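UDP-4-amino-4,6-dideoxy-N-acetyl-beta-L-altrosamine transaminase (PDB 2FNU) catalyses the PLP-dependent transamination of a UDP-linked 4-keto sugar, the second step in making pseudaminic acid, which modifies the flagellin of Helicobacter pylori. Local coordinates at residues Glu115-Asp129 against Leu143-His157. Residues are numbered along the deposited sequence; the frame is centred on the assembly and turned at random.
Sequences EKLINERTKAIVSVD and LCKKHSLSFLSDSSH. With PMP (4'-deoxy-4'-aminopyridoxal-5'-phosphate), chain E.
Strands 122-128 and 150-154 pair in parallel, their axes 4.7 Å apart at closest, through a backbone ladder from K123 to D154, with a weak last rung from D129 N to D154 O. Far from the cofactor, E115 OE2 takes a salt bridge from K146 NZ on its syn lone pair (2.7 Å). H147 NE2 donates to E115 OE2 in a nearly straight 2.7 Å bond, on the anti side and 34° out of the carboxylate plane; ring and carboxylate are perpendicular. I118 CD1 lies over a face of the same ring in a CH-pi contact and meets L149 CD1 tip to tip at 3.8 Å; I125 CD1 packs on C144 SG. S155 OG donates to D129 OD2 (2.7 Å). D154 CG is anti to the backbone N (chi1 -177°), bringing OD1 within 2.7 Å of PMP N1, as in fold type I PLP enzymes; this probably keeps the ring nitrogen protonated. S156 N and OG both donate hydrogen bonds to D154 OD2 and help fix the carboxylate. H157 NE2 is hydrogen-bonded to PMP O3. The pair belongs to a right-handed beta-alpha-beta crossover through helix 137-146. In the sheet it lies between strands 76-79 and 174-178, with helix 56-66 against V126 and L152.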
loop_
_atom_site.group_PDB
_atom_site.type_symbol
_atom_site.label_atom_id
_atom_site.label_comp_id
_atom_site.label_asym_id
_atom_site.label_seq_id
_atom_site.Cartn_x
_atom_site.Cartn_y
_atom_site.Cartn_z
ATOM N N GLU B 115 34.133 -1.073 -4.474
ATOM C CA GLU B 115 34.680 -0.745 -5.793
ATOM C C GLU B 115 34.996 -2.000 -6.602
ATOM O O GLU B 115 34.788 -2.028 -7.819
ATOM C CB GLU B 115 35.896 0.198 -5.671
ATOM C CG GLU B 115 36.367 0.767 -7.023
ATOM C CD GLU B 115 37.096 2.097 -6.886
ATOM O OE1 GLU B 115 37.583 2.404 -5.774
ATOM O OE2 GLU B 115 37.153 2.839 -7.887
ATOM N N LYS B 116 35.437 -3.059 -5.924
ATOM C CA LYS B 116 35.785 -4.284 -6.632
ATOM C C LYS B 116 34.592 -4.943 -7.321
ATOM O O LYS B 116 34.773 -5.805 -8.176
ATOM C CB LYS B 116 36.478 -5.278 -5.698
ATOM C CG LYS B 116 35.624 -5.778 -4.535
ATOM C CD LYS B 116 36.415 -6.847 -3.778
ATOM C CE LYS B 116 35.708 -7.315 -2.540
ATOM N NZ LYS B 116 36.641 -8.144 -1.715
ATOM N N LEU B 117 33.378 -4.525 -6.943
ATOM C CA LEU B 117 32.154 -5.139 -7.459
ATOM C C LEU B 117 31.586 -4.404 -8.658
ATOM O O LEU B 117 30.639 -4.887 -9.292
ATOM C CB LEU B 117 31.082 -5.170 -6.366
ATOM C CG LEU B 117 31.460 -5.931 -5.100
ATOM C CD1 LEU B 117 30.370 -5.714 -4.054
ATOM C CD2 LEU B 117 31.657 -7.409 -5.370
ATOM N N ILE B 118 32.160 -3.243 -8.962
ATOM C CA ILE B 118 31.652 -2.402 -10.021
ATOM C C ILE B 118 32.134 -2.894 -11.380
ATOM O O ILE B 118 33.316 -3.246 -11.554
ATOM C CB ILE B 118 32.054 -0.929 -9.796
ATOM C CG1 ILE B 118 31.457 -0.431 -8.475
ATOM C CG2 ILE B 118 31.586 -0.050 -10.960
ATOM C CD1 ILE B 118 31.901 0.981 -8.021
ATOM N N ASN B 119 31.212 -2.949 -12.328
ATOM C CA ASN B 119 31.543 -3.333 -13.691
ATOM C C ASN B 119 30.635 -2.566 -14.646
ATOM O O ASN B 119 29.899 -1.661 -14.219
ATOM C CB ASN B 119 31.398 -4.853 -13.864
ATOM C CG ASN B 119 29.987 -5.345 -13.564
ATOM O OD1 ASN B 119 29.013 -4.771 -14.034
ATOM N ND2 ASN B 119 29.878 -6.406 -12.780
ATOM N N GLU B 120 30.683 -2.906 -15.932
ATOM C CA GLU B 120 29.923 -2.171 -16.938
ATOM C C GLU B 120 28.407 -2.233 -16.747
ATOM O O GLU B 120 27.694 -1.382 -17.261
ATOM C CB GLU B 120 30.310 -2.643 -18.353
ATOM C CG GLU B 120 30.101 -4.149 -18.624
ATOM C CD GLU B 120 31.052 -5.080 -17.838
ATOM O OE1 GLU B 120 32.170 -4.655 -17.447
ATOM O OE2 GLU B 120 30.671 -6.251 -17.613
ATOM N N ARG B 121 27.932 -3.220 -15.984
ATOM C CA ARG B 121 26.490 -3.401 -15.764
ATOM C C ARG B 121 25.978 -2.687 -14.510
ATOM O O ARG B 121 24.760 -2.614 -14.293
ATOM C CB ARG B 121 26.174 -4.885 -15.630
ATOM C CG ARG B 121 26.420 -5.662 -16.916
ATOM C CD ARG B 121 25.943 -7.108 -16.823
ATOM N NE ARG B 121 25.913 -7.703 -18.157
ATOM C CZ ARG B 121 24.883 -7.632 -18.998
ATOM N NH1 ARG B 121 23.761 -7.014 -18.650
ATOM N NH2 ARG B 121 24.973 -8.197 -20.194
ATOM N N THR B 122 26.888 -2.175 -13.688
ATOM C CA THR B 122 26.474 -1.564 -12.416
ATOM C C THR B 122 25.714 -0.263 -12.652
ATOM O O THR B 122 26.177 0.613 -13.375
ATOM C CB THR B 122 27.690 -1.302 -11.504
ATOM O OG1 THR B 122 28.520 -2.471 -11.490
ATOM C CG2 THR B 122 27.231 -0.990 -10.061
ATOM N N LYS B 123 24.561 -0.136 -11.991
ATOM C CA LYS B 123 23.700 1.035 -12.129
ATOM C C LYS B 123 23.665 1.910 -10.867
ATOM O O LYS B 123 23.543 3.134 -10.945
ATOM C CB LYS B 123 22.276 0.569 -12.468
ATOM C CG LYS B 123 21.311 1.703 -12.734
ATOM C CD LYS B 123 21.654 2.432 -14.040
ATOM C CE LYS B 123 20.691 3.581 -14.265
ATOM N NZ LYS B 123 20.954 4.313 -15.540
ATOM N N ALA B 124 23.759 1.283 -9.704
ATOM C CA ALA B 124 23.586 2.012 -8.453
ATOM C C ALA B 124 24.153 1.219 -7.302
ATOM O O ALA B 124 24.450 0.023 -7.461
ATOM C CB ALA B 124 22.074 2.270 -8.192
ATOM N N ILE B 125 24.268 1.887 -6.153
ATOM C CA ILE B 125 24.575 1.213 -4.889
ATOM C C ILE B 125 23.436 1.536 -3.916
ATOM O O ILE B 125 23.077 2.709 -3.788
ATOM C CB ILE B 125 25.932 1.668 -4.307
ATOM C CG1 ILE B 125 27.053 1.363 -5.319
ATOM C CG2 ILE B 125 26.197 1.006 -2.939
ATOM C CD1 ILE B 125 28.449 1.758 -4.839
ATOM N N VAL B 126 22.873 0.513 -3.258
ATOM C CA VAL B 126 21.853 0.741 -2.222
ATOM C C VAL B 126 22.442 0.327 -0.871
ATOM O O VAL B 126 22.689 -0.859 -0.647
ATOM C CB VAL B 126 20.561 -0.084 -2.474
ATOM C CG1 VAL B 126 19.582 0.076 -1.286
ATOM C CG2 VAL B 126 19.902 0.341 -3.786
ATOM N N SER B 127 22.681 1.303 0.004
ATOM C CA SER B 127 23.149 1.023 1.362
ATOM C C SER B 127 21.966 1.034 2.333
ATOM O O SER B 127 20.888 1.542 2.002
ATOM C CB SER B 127 24.198 2.056 1.806
ATOM O OG SER B 127 23.662 3.377 1.729
ATOM N N VAL B 128 22.202 0.491 3.522
ATOM C CA VAL B 128 21.213 0.457 4.601
ATOM C C VAL B 128 21.874 0.961 5.885
ATOM O O VAL B 128 22.982 0.524 6.237
ATOM C CB VAL B 128 20.745 -0.992 4.844
ATOM C CG1 VAL B 128 19.848 -1.097 6.097
ATOM C CG2 VAL B 128 20.006 -1.494 3.607
ATOM N N ASP B 129 21.198 1.861 6.598
ATOM C CA ASP B 129 21.728 2.359 7.870
ATOM C C ASP B 129 21.275 1.369 8.931
ATOM O O ASP B 129 20.193 1.501 9.515
ATOM C CB ASP B 129 21.202 3.764 8.135
ATOM C CG ASP B 129 21.572 4.733 7.032
ATOM O OD1 ASP B 129 22.734 4.690 6.555
ATOM O OD2 ASP B 129 20.697 5.516 6.616
ATOM N N LEU B 143 32.441 7.421 -4.326
ATOM C CA LEU B 143 32.526 6.253 -5.201
ATOM C C LEU B 143 31.464 6.240 -6.307
ATOM O O LEU B 143 31.734 5.902 -7.471
ATOM C CB LEU B 143 32.451 4.980 -4.373
ATOM C CG LEU B 143 32.745 3.699 -5.158
ATOM C CD1 LEU B 143 34.181 3.656 -5.682
ATOM C CD2 LEU B 143 32.475 2.440 -4.332
ATOM N N CYS B 144 30.232 6.584 -5.941
ATOM C CA CYS B 144 29.145 6.605 -6.906
ATOM C C CYS B 144 29.366 7.692 -7.958
ATOM O O CYS B 144 29.135 7.472 -9.139
ATOM C CB CYS B 144 27.810 6.804 -6.182
ATOM S SG CYS B 144 27.220 5.296 -5.325
ATOM N N LYS B 145 29.834 8.861 -7.525
ATOM C CA LYS B 145 30.131 9.945 -8.469
ATOM C C LYS B 145 31.235 9.476 -9.418
ATOM O O LYS B 145 31.129 9.632 -10.634
ATOM C CB LYS B 145 30.545 11.211 -7.725
ATOM C CG LYS B 145 30.752 12.412 -8.632
ATOM C CD LYS B 145 30.970 13.666 -7.820
ATOM C CE LYS B 145 31.078 14.881 -8.734
ATOM N NZ LYS B 145 31.197 16.145 -7.947
ATOM N N LYS B 146 32.277 8.851 -8.859
ATOM C CA LYS B 146 33.414 8.401 -9.673
ATOM C C LYS B 146 32.953 7.465 -10.791
ATOM O O LYS B 146 33.419 7.572 -11.928
ATOM C CB LYS B 146 34.464 7.716 -8.782
ATOM C CG LYS B 146 35.639 7.075 -9.532
ATOM C CD LYS B 146 36.581 6.351 -8.565
ATOM C CE LYS B 146 37.763 5.755 -9.322
ATOM N NZ LYS B 146 38.690 5.052 -8.398
ATOM N N HIS B 147 32.033 6.548 -10.471
ATOM C CA HIS B 147 31.617 5.487 -11.393
ATOM C C HIS B 147 30.262 5.727 -12.069
ATOM O O HIS B 147 29.709 4.830 -12.700
ATOM C CB HIS B 147 31.651 4.144 -10.657
ATOM C CG HIS B 147 33.043 3.654 -10.390
ATOM N ND1 HIS B 147 33.804 3.043 -11.359
ATOM C CD2 HIS B 147 33.819 3.713 -9.280
ATOM C CE1 HIS B 147 34.983 2.724 -10.852
ATOM N NE2 HIS B 147 35.024 3.132 -9.595
ATOM N N SER B 148 29.767 6.959 -11.960
ATOM C CA SER B 148 28.501 7.358 -12.589
ATOM C C SER B 148 27.354 6.446 -12.167
ATOM O O SER B 148 26.548 6.022 -12.995
ATOM C CB SER B 148 28.625 7.387 -14.118
ATOM O OG SER B 148 29.631 8.311 -14.501
ATOM N N LEU B 149 27.322 6.122 -10.871
ATOM C CA LEU B 149 26.238 5.320 -10.298
ATOM C C LEU B 149 25.364 6.203 -9.433
ATOM O O LEU B 149 25.831 7.197 -8.882
ATOM C CB LEU B 149 26.805 4.230 -9.390
ATOM C CG LEU B 149 27.978 3.404 -9.911
ATOM C CD1 LEU B 149 28.462 2.415 -8.842
ATOM C CD2 LEU B 149 27.585 2.692 -11.186
ATOM N N SER B 150 24.099 5.801 -9.274
ATOM C CA SER B 150 23.227 6.464 -8.315
ATOM C C SER B 150 23.432 5.875 -6.931
ATOM O O SER B 150 23.492 4.653 -6.775
ATOM C CB SER B 150 21.765 6.280 -8.713
ATOM O OG SER B 150 21.505 6.925 -9.950
ATOM N N PHE B 151 23.529 6.765 -5.943
ATOM C CA PHE B 151 23.570 6.380 -4.519
ATOM C C PHE B 151 22.138 6.417 -3.990
ATOM O O PHE B 151 21.525 7.483 -3.941
ATOM C CB PHE B 151 24.492 7.362 -3.771
ATOM C CG PHE B 151 24.530 7.210 -2.268
ATOM C CD1 PHE B 151 24.986 8.267 -1.489
ATOM C CD2 PHE B 151 24.169 6.022 -1.633
ATOM C CE1 PHE B 151 25.045 8.166 -0.091
ATOM C CE2 PHE B 151 24.224 5.925 -0.227
ATOM C CZ PHE B 151 24.670 7.001 0.527
ATOM N N LEU B 152 21.609 5.249 -3.623
ATOM C CA LEU B 152 20.266 5.149 -3.043
ATOM C C LEU B 152 20.415 4.646 -1.611
ATOM O O LEU B 152 21.247 3.788 -1.334
ATOM C CB LEU B 152 19.376 4.191 -3.845
ATOM C CG LEU B 152 19.330 4.428 -5.363
ATOM C CD1 LEU B 152 18.529 3.340 -6.076
ATOM C CD2 LEU B 152 18.766 5.816 -5.651
ATOM N N SER B 153 19.633 5.205 -0.691
ATOM C CA SER B 153 19.806 4.878 0.727
ATOM C C SER B 153 18.519 4.313 1.329
ATOM O O SER B 153 17.514 5.026 1.379
ATOM C CB SER B 153 20.206 6.136 1.500
ATOM O OG SER B 153 20.446 5.867 2.891
ATOM N N ASP B 154 18.547 3.049 1.759
ATOM C CA ASP B 154 17.454 2.505 2.565
ATOM C C ASP B 154 17.711 2.887 4.025
ATOM O O ASP B 154 18.404 2.178 4.774
ATOM C CB ASP B 154 17.314 0.984 2.382
ATOM C CG ASP B 154 16.136 0.432 3.159
ATOM O OD1 ASP B 154 15.799 -0.749 2.971
ATOM O OD2 ASP B 154 15.536 1.213 3.951
ATOM N N SER B 155 17.178 4.048 4.390
ATOM C CA SER B 155 17.334 4.626 5.719
ATOM C C SER B 155 16.111 4.284 6.569
ATOM O O SER B 155 15.752 5.028 7.479
ATOM C CB SER B 155 17.542 6.143 5.608
ATOM O OG SER B 155 18.778 6.407 4.930
ATOM N N SER B 156 15.503 3.123 6.316
ATOM C CA SER B 156 14.249 2.775 6.990
ATOM C C SER B 156 14.355 2.826 8.507
ATOM O O SER B 156 13.360 3.158 9.175
ATOM C CB SER B 156 13.767 1.387 6.562
ATOM O OG SER B 156 13.220 1.425 5.252
ATOM N N HIS B 157 15.532 2.471 9.056
ATOM C CA HIS B 157 15.755 2.467 10.507
ATOM C C HIS B 157 16.134 3.821 11.080
ATOM O O HIS B 157 16.239 3.954 12.310
ATOM C CB HIS B 157 16.932 1.540 10.875
ATOM C CG HIS B 157 16.705 0.097 10.555
ATOM N ND1 HIS B 157 17.565 -0.890 10.981
ATOM C CD2 HIS B 157 15.735 -0.525 9.842
ATOM C CE1 HIS B 157 17.132 -2.065 10.550
ATOM N NE2 HIS B 157 16.023 -1.873 9.856
HETATM N N1 PMP E . 14.052 -1.811 4.722
HETATM C C2 PMP E . 14.455 -2.108 5.998
HETATM C C2A PMP E . 15.913 -1.932 6.355
HETATM C C3 PMP E . 13.507 -2.552 6.930
HETATM O O3 PMP E . 13.880 -2.823 8.216
HETATM C C4 PMP E . 12.153 -2.717 6.556
HETATM C C4A PMP E . 11.125 -3.277 7.516
HETATM N N4A PMP E . 11.689 -4.249 8.426
HETATM C C5 PMP E . 11.762 -2.345 5.265
HETATM C C6 PMP E . 12.722 -1.840 4.390
HETATM C C5A PMP E . 10.319 -2.452 4.803
HETATM O O4P PMP E . 9.616 -1.378 5.399
HETATM P P PMP E . 8.012 -1.465 5.565
HETATM O O1P PMP E . 7.763 -2.423 6.706
HETATM O O2P PMP E . 7.592 -0.077 5.947
HETATM O O3P PMP E . 7.401 -1.902 4.261
HETATM O O HOH W 1 37.880 5.192 -5.410
HETATM O O HOH W 2 22.269 5.630 -12.117
HETATM O O HOH W 3 22.187 3.912 3.946
HETATM O O HOH W 4 17.996 1.879 7.677
#